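Local coordinates for GTPase-activating protein BEM3 (Saccharomyces cerevisiae S288C, PDB 6FSF), which acts as a GTPase-activating protein for CDC42 and, less efficiently, RHO1, here represented by its tandem PX and PH domains, and binds phosphatidylinositol 3-phosphate, at residues 7-13 with 122-126; 16-21 with 104-108; 36-41 with 51-57; 141-145 with 232-236. One frame throughout, in Å; residues are numbered along the deposited sequence.

Interaction 1: residues 7-13 with 122-126; sequences IPLFVQP and AQFIS
The backbone N-H of Phe10 points almost straight at the hydroxyl of Ser126, with N to OG at 2.7 Å and an angle of 171° at the hydrogen. This bond fastens the irregular N-terminal segment of the PX domain to the C-terminal end of helix 115-125. The same serine also serves the Phe10 ring: its CA lies over one face, a CH-pi contact of 4.0 Å to the centroid. CG of Phe10 is anti to its carbonyl carbon (chi1 -68°), which lays the ring over Ser126 CA.

Beside this polar clasp the loop packs on the helix through apolar side chains. The CD2 branch of Leu9 rests between Ala122 CB, 3.9 Å away, and the CG methylene of Gln123. Alanine suits its position because its lone methyl also lets Val11 O approach and allows the Pro13 ring to reach it, CG to CB 4.3 Å. Val11 CB meets the tip of Ile125 at CD1, 4.2 Å away, and the Ile7 side chain crosses that of Gln123 at about a right angle, CD1 coming nearest to NE2.

Further out, Val11 and Ala122 both lean on Phe16, Ile125 reaches Phe108 and Phe53, and the Phe10 ring meets Phe51 edge-to-face. What positions the serine is the helix itself: its OG donates to Ala122 O, four residues back, so the hydroxyl accepts from the loop and gives to the helix end. That second bond measures 2.9 Å from Ser126 OG to Ala122 O, with the hydroxyl above the carbonyl plane.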
loop_
_atom_site.group_PDB
_atom_site.type_symbol
_atom_site.label_atom_id
_atom_site.label_comp_id
_atom_site.label_asym_id
_atom_site.label_seq_id
_atom_site.Cartn_x
_atom_site.Cartn_y
_atom_site.Cartn_z
ATOM N N ILE A 7 -6.165 2.533 -26.661
ATOM C CA ILE A 7 -6.605 1.668 -25.569
ATOM C C ILE A 7 -7.598 2.494 -24.756
ATOM O O ILE A 7 -7.341 3.682 -24.523
ATOM C CB ILE A 7 -5.407 1.180 -24.734
ATOM C CG1 ILE A 7 -4.495 0.277 -25.577
ATOM C CG2 ILE A 7 -5.865 0.443 -23.483
ATOM C CD1 ILE A 7 -3.312 0.980 -26.242
ATOM N N PRO A 8 -8.745 1.946 -24.341
ATOM C CA PRO A 8 -9.778 2.785 -23.713
ATOM C C PRO A 8 -9.271 3.525 -22.483
ATOM O O PRO A 8 -8.608 2.954 -21.615
ATOM C CB PRO A 8 -10.872 1.778 -23.340
ATOM C CG PRO A 8 -10.189 0.446 -23.335
ATOM C CD PRO A 8 -9.192 0.547 -24.447
ATOM N N LEU A 9 -9.603 4.811 -22.416
ATOM C CA LEU A 9 -9.168 5.689 -21.340
ATOM C C LEU A 9 -10.284 5.854 -20.316
ATOM O O LEU A 9 -11.413 6.209 -20.672
ATOM C CB LEU A 9 -8.755 7.059 -21.885
ATOM C CG LEU A 9 -7.805 7.079 -23.083
ATOM C CD1 LEU A 9 -7.492 8.509 -23.498
ATOM C CD2 LEU A 9 -6.522 6.316 -22.786
ATOM N N PHE A 10 -9.964 5.597 -19.045
ATOM C CA PHE A 10 -10.950 5.793 -17.990
ATOM C C PHE A 10 -11.136 7.268 -17.660
ATOM O O PHE A 10 -12.249 7.686 -17.319
ATOM C CB PHE A 10 -10.549 5.027 -16.728
ATOM C CG PHE A 10 -10.617 3.527 -16.868
ATOM C CD1 PHE A 10 -11.091 2.941 -18.030
ATOM C CD2 PHE A 10 -10.212 2.703 -15.827
ATOM C CE1 PHE A 10 -11.151 1.565 -18.157
ATOM C CE2 PHE A 10 -10.273 1.328 -15.947
ATOM C CZ PHE A 10 -10.741 0.758 -17.114
ATOM N N VAL A 11 -10.068 8.058 -17.755
ATOM C CA VAL A 11 -10.107 9.491 -17.475
ATOM C C VAL A 11 -9.341 10.203 -18.581
ATOM O O VAL A 11 -8.169 9.894 -18.825
ATOM C CB VAL A 11 -9.506 9.836 -16.100
ATOM C CG1 VAL A 11 -9.469 11.344 -15.901
ATOM C CG2 VAL A 11 -10.297 9.168 -14.980
ATOM N N GLN A 12 -9.996 11.147 -19.251
ATOM C CA GLN A 12 -9.332 11.910 -20.297
ATOM C C GLN A 12 -8.234 12.781 -19.689
ATOM O O GLN A 12 -8.373 13.257 -18.557
ATOM C CB GLN A 12 -10.340 12.781 -21.048
ATOM C CG GLN A 12 -11.414 11.994 -21.782
ATOM C CD GLN A 12 -10.855 11.172 -22.927
ATOM O OE1 GLN A 12 -10.108 11.679 -23.763
ATOM N NE2 GLN A 12 -11.214 9.895 -22.967
ATOM N N PRO A 13 -7.127 12.998 -20.408
ATOM C CA PRO A 13 -6.034 13.805 -19.836
ATOM C C PRO A 13 -6.458 15.204 -19.425
ATOM O O PRO A 13 -5.965 15.723 -18.415
ATOM C CB PRO A 13 -5.000 13.833 -20.970
ATOM C CG PRO A 13 -5.272 12.595 -21.759
ATOM C CD PRO A 13 -6.762 12.407 -21.707
ATOM N N ALA A 122 -2.802 8.466 -18.990
ATOM C CA ALA A 122 -4.174 7.970 -18.994
ATOM C C ALA A 122 -4.212 6.467 -19.233
ATOM O O ALA A 122 -4.950 5.739 -18.561
ATOM C CB ALA A 122 -4.994 8.705 -20.054
ATOM N N GLN A 123 -3.417 5.984 -20.191
ATOM C CA GLN A 123 -3.319 4.545 -20.418
ATOM C C GLN A 123 -2.779 3.832 -19.188
ATOM O O GLN A 123 -3.154 2.688 -18.906
ATOM C CB GLN A 123 -2.427 4.262 -21.624
ATOM C CG GLN A 123 -2.957 4.788 -22.944
ATOM C CD GLN A 123 -1.948 4.645 -24.067
ATOM O OE1 GLN A 123 -0.759 4.420 -23.828
ATOM N NE2 GLN A 123 -2.419 4.774 -25.301
ATOM N N PHE A 124 -1.892 4.494 -18.444
ATOM C CA PHE A 124 -1.315 3.892 -17.246
ATOM C C PHE A 124 -2.400 3.526 -16.237
ATOM O O PHE A 124 -2.473 2.381 -15.777
ATOM C CB PHE A 124 -0.296 4.856 -16.634
ATOM C CG PHE A 124 0.470 4.294 -15.473
ATOM C CD1 PHE A 124 1.534 3.430 -15.680
ATOM C CD2 PHE A 124 0.144 4.649 -14.175
ATOM C CE1 PHE A 124 2.248 2.919 -14.614
ATOM C CE2 PHE A 124 0.856 4.141 -13.103
ATOM C CZ PHE A 124 1.909 3.276 -13.324
ATOM N N ILE A 125 -3.270 4.484 -15.897
ATOM C CA ILE A 125 -4.305 4.243 -14.892
ATOM C C ILE A 125 -5.515 3.501 -15.439
ATOM O O ILE A 125 -6.412 3.146 -14.663
ATOM C CB ILE A 125 -4.784 5.562 -14.256
ATOM C CG1 ILE A 125 -5.561 6.403 -15.272
ATOM C CG2 ILE A 125 -3.603 6.354 -13.720
ATOM C CD1 ILE A 125 -6.125 7.690 -14.700
ATOM N N SER A 126 -5.570 3.256 -16.747
ATOM C CA SER A 126 -6.664 2.516 -17.363
ATOM C C SER A 126 -6.342 1.039 -17.556
ATOM O O SER A 126 -7.105 0.330 -18.221
ATOM C CB SER A 126 -7.036 3.146 -18.709
ATOM O OG SER A 126 -7.522 4.464 -18.539
#

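Interaction 2: residues 16-21 with 104-108; sequences FGTIQI and YTSIF
Phe16 and Phe108 both carry CG anti to the carbonyl carbon (chi1 -76° and -67°), and these torsions swing their rings together as a T-shaped pair. The edge of Phe108 enters over the face of Phe16, centroids 4.9 Å apart and planes at 84°, with CE2 above the centre of the Phe16 ring. Ile19 then covers a face of Phe108, its CD1 lying 4.1 Å from the ring centroid in a CH-pi contact. Ile21 extends the packing along the strand: its CG2 approaches CD1 of Phe108 at 3.6 Å, while its CD1 presses on CB of Tyr104. A branched isoleucine suits this last position because it sends separate methyls to different neighbours. An alanine in place of Phe16 takes away the face that the Phe108 edge points into, which would probably leave a gap and let that ring shift.

Beside Ile21 a water accepts from its backbone N at 2.9 Å and donates weakly to Thr105 OG1, whose stronger partner is Asn101 O. Ile121 of helix 115-125 touches both phenylalanine rings. In this PX domain the 3-10 segment and the start of strand 19-29 thus meet the end of helix 90-107 and Phe108 through an apolar interior held mainly by packing, with a water at its polar edge.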
loop_
_atom_site.group_PDB
_atom_site.type_symbol
_atom_site.label_atom_id
_atom_site.label_comp_id
_atom_site.label_asym_id
_atom_site.label_seq_id
_atom_site.Cartn_x
_atom_site.Cartn_y
_atom_site.Cartn_z
ATOM N N PHE A 16 -7.721 15.416 -15.660
ATOM C CA PHE A 16 -6.924 14.956 -14.528
ATOM C C PHE A 16 -7.131 15.812 -13.287
ATOM O O PHE A 16 -6.881 15.342 -12.171
ATOM C CB PHE A 16 -5.440 14.939 -14.891
ATOM C CG PHE A 16 -5.039 13.785 -15.758
ATOM C CD1 PHE A 16 -5.876 12.692 -15.919
ATOM C CD2 PHE A 16 -3.815 13.788 -16.408
ATOM C CE1 PHE A 16 -5.501 11.628 -16.716
ATOM C CE2 PHE A 16 -3.437 12.727 -17.206
ATOM C CZ PHE A 16 -4.279 11.646 -17.360
ATOM N N GLY A 17 -7.577 17.059 -13.453
ATOM C CA GLY A 17 -7.771 17.929 -12.309
ATOM C C GLY A 17 -8.991 17.600 -11.476
ATOM O O GLY A 17 -9.114 18.102 -10.354
ATOM N N THR A 18 -9.891 16.766 -11.992
ATOM C CA THR A 18 -11.131 16.435 -11.303
ATOM C C THR A 18 -11.032 15.165 -10.467
ATOM O O THR A 18 -12.058 14.688 -9.970
ATOM C CB THR A 18 -12.275 16.287 -12.308
ATOM O OG1 THR A 18 -12.121 15.058 -13.033
ATOM C CG2 THR A 18 -12.276 17.449 -13.290
ATOM N N ILE A 19 -9.837 14.603 -10.302
ATOM C CA ILE A 19 -9.677 13.355 -9.568
ATOM C C ILE A 19 -8.685 13.553 -8.430
ATOM O O ILE A 19 -7.767 14.377 -8.509
ATOM C CB ILE A 19 -9.219 12.188 -10.475
ATOM C CG1 ILE A 19 -7.838 12.471 -11.081
ATOM C CG2 ILE A 19 -10.246 11.916 -11.565
ATOM C CD1 ILE A 19 -7.209 11.266 -11.760
ATOM N N GLN A 20 -8.892 12.794 -7.357
ATOM C CA GLN A 20 -7.910 12.640 -6.297
ATOM C C GLN A 20 -7.372 11.217 -6.331
ATOM O O GLN A 20 -8.061 10.290 -6.763
ATOM C CB GLN A 20 -8.516 12.933 -4.922
ATOM C CG GLN A 20 -9.305 14.222 -4.834
ATOM C CD GLN A 20 -10.075 14.329 -3.532
ATOM O OE1 GLN A 20 -11.290 14.519 -3.532
ATOM N NE2 GLN A 20 -9.369 14.203 -2.415
ATOM N N ILE A 21 -6.134 11.051 -5.875
ATOM C CA ILE A 21 -5.511 9.736 -5.794
ATOM C C ILE A 21 -5.244 9.408 -4.335
ATOM O O ILE A 21 -5.076 10.299 -3.498
ATOM C CB ILE A 21 -4.209 9.655 -6.630
ATOM C CG1 ILE A 21 -3.075 10.463 -5.979
ATOM C CG2 ILE A 21 -4.458 10.135 -8.051
ATOM C CD1 ILE A 21 -2.101 9.623 -5.159
ATOM N N TYR A 104 2.131 10.924 -6.781
ATOM C CA TYR A 104 1.035 10.855 -7.741
ATOM C C TYR A 104 0.031 11.982 -7.548
ATOM O O TYR A 104 -0.693 12.329 -8.487
ATOM C CB TYR A 104 0.349 9.497 -7.658
ATOM C CG TYR A 104 1.076 8.423 -8.432
ATOM C CD1 TYR A 104 1.258 8.538 -9.803
ATOM C CD2 TYR A 104 1.574 7.294 -7.797
ATOM C CE1 TYR A 104 1.921 7.563 -10.519
ATOM C CE2 TYR A 104 2.242 6.315 -8.501
ATOM C CZ TYR A 104 2.412 6.453 -9.866
ATOM O OH TYR A 104 3.076 5.476 -10.579
ATOM N N THR A 105 -0.036 12.561 -6.350
ATOM C CA THR A 105 -0.824 13.776 -6.174
ATOM C C THR A 105 -0.259 14.908 -7.021
ATOM O O THR A 105 -1.012 15.678 -7.629
ATOM C CB THR A 105 -0.869 14.177 -4.695
ATOM O OG1 THR A 105 -1.579 13.177 -3.948
ATOM C CG2 THR A 105 -1.565 15.517 -4.514
ATOM N N SER A 106 1.069 15.011 -7.086
ATOM C CA SER A 106 1.689 16.055 -7.892
ATOM C C SER A 106 1.482 15.801 -9.382
ATOM O O SER A 106 1.258 16.744 -10.151
ATOM C CB SER A 106 3.179 16.154 -7.557
ATOM O OG SER A 106 3.378 16.440 -6.183
ATOM N N ILE A 107 1.536 14.533 -9.800
ATOM C CA ILE A 107 1.417 14.196 -11.217
ATOM C C ILE A 107 0.084 14.686 -11.772
ATOM O O ILE A 107 0.036 15.423 -12.763
ATOM C CB ILE A 107 1.590 12.679 -11.420
ATOM C CG1 ILE A 107 3.035 12.272 -11.144
ATOM C CG2 ILE A 107 1.179 12.272 -12.825
ATOM C CD1 ILE A 107 4.048 12.968 -12.033
ATOM N N PHE A 108 -1.017 14.295 -11.132
ATOM C CA PHE A 108 -2.349 14.675 -11.580
ATOM C C PHE A 108 -2.730 16.098 -11.186
ATOM O O PHE A 108 -3.892 16.481 -11.360
ATOM C CB PHE A 108 -3.381 13.679 -11.042
ATOM C CG PHE A 108 -3.251 12.299 -11.628
ATOM C CD1 PHE A 108 -2.576 11.302 -10.945
ATOM C CD2 PHE A 108 -3.785 12.009 -12.873
ATOM C CE1 PHE A 108 -2.446 10.030 -11.489
ATOM C CE2 PHE A 108 -3.659 10.742 -13.422
ATOM C CZ PHE A 108 -2.989 9.750 -12.731
HETATM O O HOH W 1 -4.765 13.560 -5.283
#

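Interaction 3: residues 36-41 with 51-57; sequences SILIAI and FKFSKSI
The ring of Phe53 lies against Ile39, the directly opposite residue of the neighbouring strand, with Ile39 CB 4.0 Å from the ring centroid in a CH-pi contact. Two residues along, at the next hydrogen-bonded pair, Ile41 CB sits over a face of Phe51, 3.9 Å from its centroid. Each phenylalanine holds CG between its backbone N and carbonyl carbon (chi1 near 60°), which folds the ring across the hairpin onto its isoleucine. Ile41 CG1 also meets the edge of Phe53, at 3.8 Å from CE2, joining the two pairs. An alanine in place of Phe53 removes the ring over Ile39, which would probably open a gap beside Ile41.

Beneath these side chains, strands 35-43 and 49-55 form an antiparallel hairpin of the PX-domain sheet. Ile37, Ile39 and Ile41 make hydrogen-bonded pairs with Lys55, Phe53 and Phe51; the bond from Ile41 N to Phe51 O is 3.0 Å long and nearly straight at 176°. Ile39 also packs on Tyr104 of helix 90-107, so this face turns toward the domain's helices. Lys55 starts on it too, but its end leads away to Asp128 and Thr127.

On the other face, Leu38 CD1 reaches over the strand to Lys52 CB, 4.1 Å away. The hairpin thus has an apolar face of isoleucines and rings, at whose end the charge of the buried Lys55 is probably compensated by Asp128, while Lys52 on the opposite face pairs with Glu49.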
loop_
_atom_site.group_PDB
_atom_site.type_symbol
_atom_site.label_atom_id
_atom_site.label_comp_id
_atom_site.label_asym_id
_atom_site.label_seq_id
_atom_site.Cartn_x
_atom_site.Cartn_y
_atom_site.Cartn_z
ATOM N N SER A 36 2.734 -5.498 -5.109
ATOM C CA SER A 36 2.546 -4.374 -6.017
ATOM C C SER A 36 1.895 -3.222 -5.261
ATOM O O SER A 36 1.556 -3.336 -4.080
ATOM C CB SER A 36 1.721 -4.781 -7.238
ATOM O OG SER A 36 0.413 -5.173 -6.855
ATOM N N ILE A 37 1.707 -2.112 -5.966
ATOM C CA ILE A 37 1.239 -0.859 -5.387
ATOM C C ILE A 37 -0.217 -0.668 -5.795
ATOM O O ILE A 37 -0.524 -0.509 -6.983
ATOM C CB ILE A 37 2.109 0.323 -5.839
ATOM C CG1 ILE A 37 3.564 0.095 -5.420
ATOM C CG2 ILE A 37 1.576 1.631 -5.277
ATOM C CD1 ILE A 37 4.561 0.952 -6.166
ATOM N N LEU A 38 -1.116 -0.687 -4.811
ATOM C CA LEU A 38 -2.545 -0.502 -5.048
ATOM C C LEU A 38 -2.894 0.977 -4.926
ATOM O O LEU A 38 -2.590 1.610 -3.911
ATOM C CB LEU A 38 -3.367 -1.324 -4.053
ATOM C CG LEU A 38 -4.885 -1.308 -4.245
ATOM C CD1 LEU A 38 -5.266 -2.007 -5.542
ATOM C CD2 LEU A 38 -5.592 -1.946 -3.057
ATOM N N ILE A 39 -3.537 1.520 -5.957
ATOM C CA ILE A 39 -3.815 2.948 -6.056
ATOM C C ILE A 39 -5.297 3.142 -6.343
ATOM O O ILE A 39 -5.853 2.483 -7.230
ATOM C CB ILE A 39 -2.965 3.617 -7.152
ATOM C CG1 ILE A 39 -1.479 3.458 -6.845
ATOM C CG2 ILE A 39 -3.340 5.086 -7.297
ATOM C CD1 ILE A 39 -0.585 3.818 -7.999
ATOM N N ALA A 40 -5.928 4.056 -5.610
ATOM C CA ALA A 40 -7.340 4.356 -5.783
ATOM C C ALA A 40 -7.508 5.700 -6.476
ATOM O O ALA A 40 -6.823 6.671 -6.147
ATOM C CB ALA A 40 -8.064 4.364 -4.437
ATOM N N ILE A 41 -8.425 5.746 -7.439
ATOM C CA ILE A 41 -8.772 6.966 -8.157
ATOM C C ILE A 41 -10.157 7.400 -7.700
ATOM O O ILE A 41 -11.101 6.600 -7.717
ATOM C CB ILE A 41 -8.726 6.759 -9.681
ATOM C CG1 ILE A 41 -7.293 6.486 -10.136
ATOM C CG2 ILE A 41 -9.280 7.974 -10.403
ATOM C CD1 ILE A 41 -6.355 7.651 -9.918
ATOM N N PHE A 51 -12.401 3.673 -9.214
ATOM C CA PHE A 51 -11.772 2.390 -9.506
ATOM C C PHE A 51 -10.433 2.315 -8.787
ATOM O O PHE A 51 -9.941 3.303 -8.238
ATOM C CB PHE A 51 -11.595 2.176 -11.016
ATOM C CG PHE A 51 -10.741 3.218 -11.687
ATOM C CD1 PHE A 51 -11.301 4.397 -12.156
ATOM C CD2 PHE A 51 -9.383 3.013 -11.866
ATOM C CE1 PHE A 51 -10.518 5.355 -12.781
ATOM C CE2 PHE A 51 -8.596 3.966 -12.489
ATOM C CZ PHE A 51 -9.165 5.140 -12.946
ATOM N N LYS A 52 -9.854 1.115 -8.793
ATOM C CA LYS A 52 -8.505 0.880 -8.297
ATOM C C LYS A 52 -7.688 0.180 -9.374
ATOM O O LYS A 52 -8.230 -0.452 -10.284
ATOM C CB LYS A 52 -8.496 0.023 -7.023
ATOM C CG LYS A 52 -9.425 0.488 -5.924
ATOM C CD LYS A 52 -9.243 -0.377 -4.688
ATOM C CE LYS A 52 -10.430 -0.278 -3.753
ATOM N NZ LYS A 52 -11.674 -0.754 -4.426
ATOM N N PHE A 53 -6.368 0.290 -9.256
ATOM C CA PHE A 53 -5.469 -0.441 -10.134
ATOM C C PHE A 53 -4.208 -0.789 -9.358
ATOM O O PHE A 53 -3.954 -0.266 -8.272
ATOM C CB PHE A 53 -5.145 0.351 -11.408
ATOM C CG PHE A 53 -4.440 1.654 -11.159
ATOM C CD1 PHE A 53 -3.062 1.736 -11.240
ATOM C CD2 PHE A 53 -5.158 2.803 -10.863
ATOM C CE1 PHE A 53 -2.405 2.936 -11.018
ATOM C CE2 PHE A 53 -4.509 4.007 -10.638
ATOM C CZ PHE A 53 -3.130 4.071 -10.719
ATOM N N SER A 54 -3.418 -1.693 -9.931
ATOM C CA SER A 54 -2.241 -2.232 -9.270
ATOM C C SER A 54 -1.054 -2.149 -10.214
ATOM O O SER A 54 -1.171 -2.492 -11.393
ATOM C CB SER A 54 -2.476 -3.681 -8.835
ATOM O OG SER A 54 -1.330 -4.210 -8.194
ATOM N N LYS A 55 0.083 -1.692 -9.698
ATOM C CA LYS A 55 1.299 -1.576 -10.488
ATOM C C LYS A 55 2.483 -2.033 -9.654
ATOM O O LYS A 55 2.575 -1.710 -8.466
ATOM C CB LYS A 55 1.537 -0.134 -10.956
ATOM C CG LYS A 55 0.416 0.460 -11.790
ATOM C CD LYS A 55 0.368 -0.152 -13.178
ATOM C CE LYS A 55 -0.717 0.499 -14.013
ATOM N NZ LYS A 55 -0.734 -0.012 -15.411
ATOM N N SER A 56 3.383 -2.787 -10.278
ATOM C CA SER A 56 4.660 -3.075 -9.649
ATOM C C SER A 56 5.505 -1.805 -9.595
ATOM O O SER A 56 5.263 -0.836 -10.320
ATOM C CB SER A 56 5.406 -4.172 -10.410
ATOM O OG SER A 56 5.919 -3.683 -11.639
ATOM N N ILE A 57 6.508 -1.815 -8.714
ATOM C CA ILE A 57 7.399 -0.663 -8.606
ATOM C C ILE A 57 8.143 -0.445 -9.915
ATOM O O ILE A 57 8.455 0.696 -10.283
ATOM C CB ILE A 57 8.363 -0.847 -7.415
ATOM C CG1 ILE A 57 9.341 0.328 -7.318
ATOM C CG2 ILE A 57 9.107 -2.169 -7.523
ATOM C CD1 ILE A 57 8.670 1.667 -7.106
#

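Interaction 4: residues 141-145 with 232-236; sequences KDGSL and ERELW
The amine of Lys141 is gripped by two neighbours: NZ donates to the backbone O of Asp142 at 2.9 Å and forms a salt bridge to Glu232, with OE2 at 3.2 Å on its syn lone pair and OE1 in a longer, weak bond. The site belongs to the PH domain, where the C-terminal helix, here 230-240, packs against the start of the first strand, 142-148.

Trp236 is sandwiched between Lys141 and Leu145, one over each face. Lys141 CG, anti to its backbone N (chi1 173°), lies over the six-membered ring, 3.7 Å from the centroid, and the bends at chi2 and chi4 carry the chain along the indole and bring NZ back to an off-centre cation-pi position 4.2 Å from the five-membered ring. Lysine fits because its methylenes cover the ring while its charge reaches the carboxylate. Across the indole, Leu145 CD2 makes a CH-pi contact with the five-membered ring.

Gly143 N comes to the edge of the indole. Glycine is demanded here by backbone angles of 148°/167°, at which a CB would jam against the preceding carbonyl, and the same CB would lie only 3.2 Å from Glu232 OE1.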
loop_
_atom_site.group_PDB
_atom_site.type_symbol
_atom_site.label_atom_id
_atom_site.label_comp_id
_atom_site.label_asym_id
_atom_site.label_seq_id
_atom_site.Cartn_x
_atom_site.Cartn_y
_atom_site.Cartn_z
ATOM N N LYS A 141 -12.755 -7.888 10.101
ATOM C CA LYS A 141 -11.686 -6.963 9.750
ATOM C C LYS A 141 -10.599 -7.719 9.002
ATOM O O LYS A 141 -10.300 -8.872 9.328
ATOM C CB LYS A 141 -11.097 -6.289 11.002
ATOM C CG LYS A 141 -9.866 -5.420 10.750
ATOM C CD LYS A 141 -10.236 -3.967 10.488
ATOM C CE LYS A 141 -9.015 -3.128 10.127
ATOM N NZ LYS A 141 -8.753 -3.102 8.658
ATOM N N ASP A 142 -10.009 -7.068 8.000
ATOM C CA ASP A 142 -8.976 -7.694 7.189
ATOM C C ASP A 142 -7.982 -6.636 6.730
ATOM O O ASP A 142 -8.141 -5.441 7.000
ATOM C CB ASP A 142 -9.587 -8.437 5.998
ATOM C CG ASP A 142 -10.500 -7.557 5.171
ATOM O OD1 ASP A 142 -11.211 -6.715 5.760
ATOM O OD2 ASP A 142 -10.508 -7.710 3.932
ATOM N N GLY A 143 -6.955 -7.087 6.032
ATOM C CA GLY A 143 -5.927 -6.199 5.524
ATOM C C GLY A 143 -4.583 -6.894 5.480
ATOM O O GLY A 143 -4.382 -7.964 6.050
ATOM N N SER A 144 -3.654 -6.255 4.776
ATOM C CA SER A 144 -2.289 -6.751 4.687
ATOM C C SER A 144 -1.525 -6.410 5.960
ATOM O O SER A 144 -1.680 -5.319 6.518
ATOM C CB SER A 144 -1.579 -6.151 3.473
ATOM O OG SER A 144 -2.252 -6.486 2.273
ATOM N N LEU A 145 -0.701 -7.350 6.420
ATOM C CA LEU A 145 0.042 -7.181 7.660
ATOM C C LEU A 145 1.481 -7.631 7.462
ATOM O O LEU A 145 1.802 -8.363 6.523
ATOM C CB LEU A 145 -0.602 -7.965 8.813
ATOM C CG LEU A 145 -2.053 -7.639 9.167
ATOM C CD1 LEU A 145 -2.580 -8.614 10.210
ATOM C CD2 LEU A 145 -2.179 -6.208 9.657
ATOM N N GLU A 232 -4.346 2.296 10.300
ATOM C CA GLU A 232 -4.692 0.882 10.228
ATOM C C GLU A 232 -4.435 0.173 11.550
ATOM O O GLU A 232 -5.148 -0.777 11.890
ATOM C CB GLU A 232 -3.916 0.209 9.095
ATOM C CG GLU A 232 -4.704 0.079 7.804
ATOM C CD GLU A 232 -5.796 -0.968 7.898
ATOM O OE1 GLU A 232 -5.462 -2.169 7.990
ATOM O OE2 GLU A 232 -6.986 -0.590 7.894
ATOM N N ARG A 233 -3.429 0.616 12.310
ATOM C CA ARG A 233 -3.233 0.059 13.645
ATOM C C ARG A 233 -4.392 0.425 14.562
ATOM O O ARG A 233 -4.858 -0.412 15.342
ATOM C CB ARG A 233 -1.907 0.530 14.243
ATOM C CG ARG A 233 -1.693 0.045 15.675
ATOM C CD ARG A 233 -0.255 0.196 16.144
ATOM N NE ARG A 233 0.136 1.593 16.307
ATOM C CZ ARG A 233 1.269 1.985 16.881
ATOM N NH1 ARG A 233 2.125 1.087 17.350
ATOM N NH2 ARG A 233 1.547 3.277 16.988
ATOM N N GLU A 234 -4.875 1.667 14.475
ATOM C CA GLU A 234 -6.056 2.059 15.240
ATOM C C GLU A 234 -7.251 1.185 14.882
ATOM O O GLU A 234 -7.952 0.678 15.766
ATOM C CB GLU A 234 -6.386 3.532 14.993
ATOM C CG GLU A 234 -5.460 4.527 15.672
ATOM C CD GLU A 234 -5.925 5.960 15.488
ATOM O OE1 GLU A 234 -7.146 6.209 15.587
ATOM O OE2 GLU A 234 -5.072 6.838 15.232
ATOM N N LEU A 235 -7.497 0.995 13.583
ATOM C CA LEU A 235 -8.655 0.217 13.155
ATOM C C LEU A 235 -8.541 -1.236 13.599
ATOM O O LEU A 235 -9.540 -1.851 13.994
ATOM C CB LEU A 235 -8.815 0.301 11.636
ATOM C CG LEU A 235 -9.059 1.685 11.025
ATOM C CD1 LEU A 235 -9.453 1.561 9.559
ATOM C CD2 LEU A 235 -10.120 2.444 11.810
ATOM N N TRP A 236 -7.333 -1.802 13.547
ATOM C CA TRP A 236 -7.162 -3.205 13.910
ATOM C C TRP A 236 -7.354 -3.422 15.405
ATOM O O TRP A 236 -7.952 -4.423 15.818
ATOM C CB TRP A 236 -5.786 -3.701 13.467
ATOM C CG TRP A 236 -5.800 -4.369 12.128
ATOM C CD1 TRP A 236 -5.432 -3.825 10.931
ATOM C CD2 TRP A 236 -6.213 -5.712 11.847
ATOM N NE1 TRP A 236 -5.586 -4.747 9.924
ATOM C CE2 TRP A 236 -6.065 -5.914 10.461
ATOM C CE3 TRP A 236 -6.691 -6.763 12.635
ATOM C CZ2 TRP A 236 -6.377 -7.124 9.846
ATOM C CZ3 TRP A 236 -7.001 -7.963 12.024
ATOM C CH2 TRP A 236 -6.843 -8.134 10.643
#

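In the fold
From the N terminus, the 7-13 segment opens the longest of the PX-domain loops, which interaction 1 closes only on reaching helix 115-125. Interaction 2 lies nested within it, joining strand 19-29 to the end of helix 90-107, and interaction 3, the hairpin of neighbouring strands 35-43 and 49-55, is nested inside that. The three touch one another, with Ile21 of interaction 2 meeting Ile41 of interaction 3, so N-terminal segment, sheet and helices pack on one another. Interaction 4 follows in series and closes the PH domain by bringing its last helix back to its first strand; its centre lies about 19 Å from that of interaction 3, without touching.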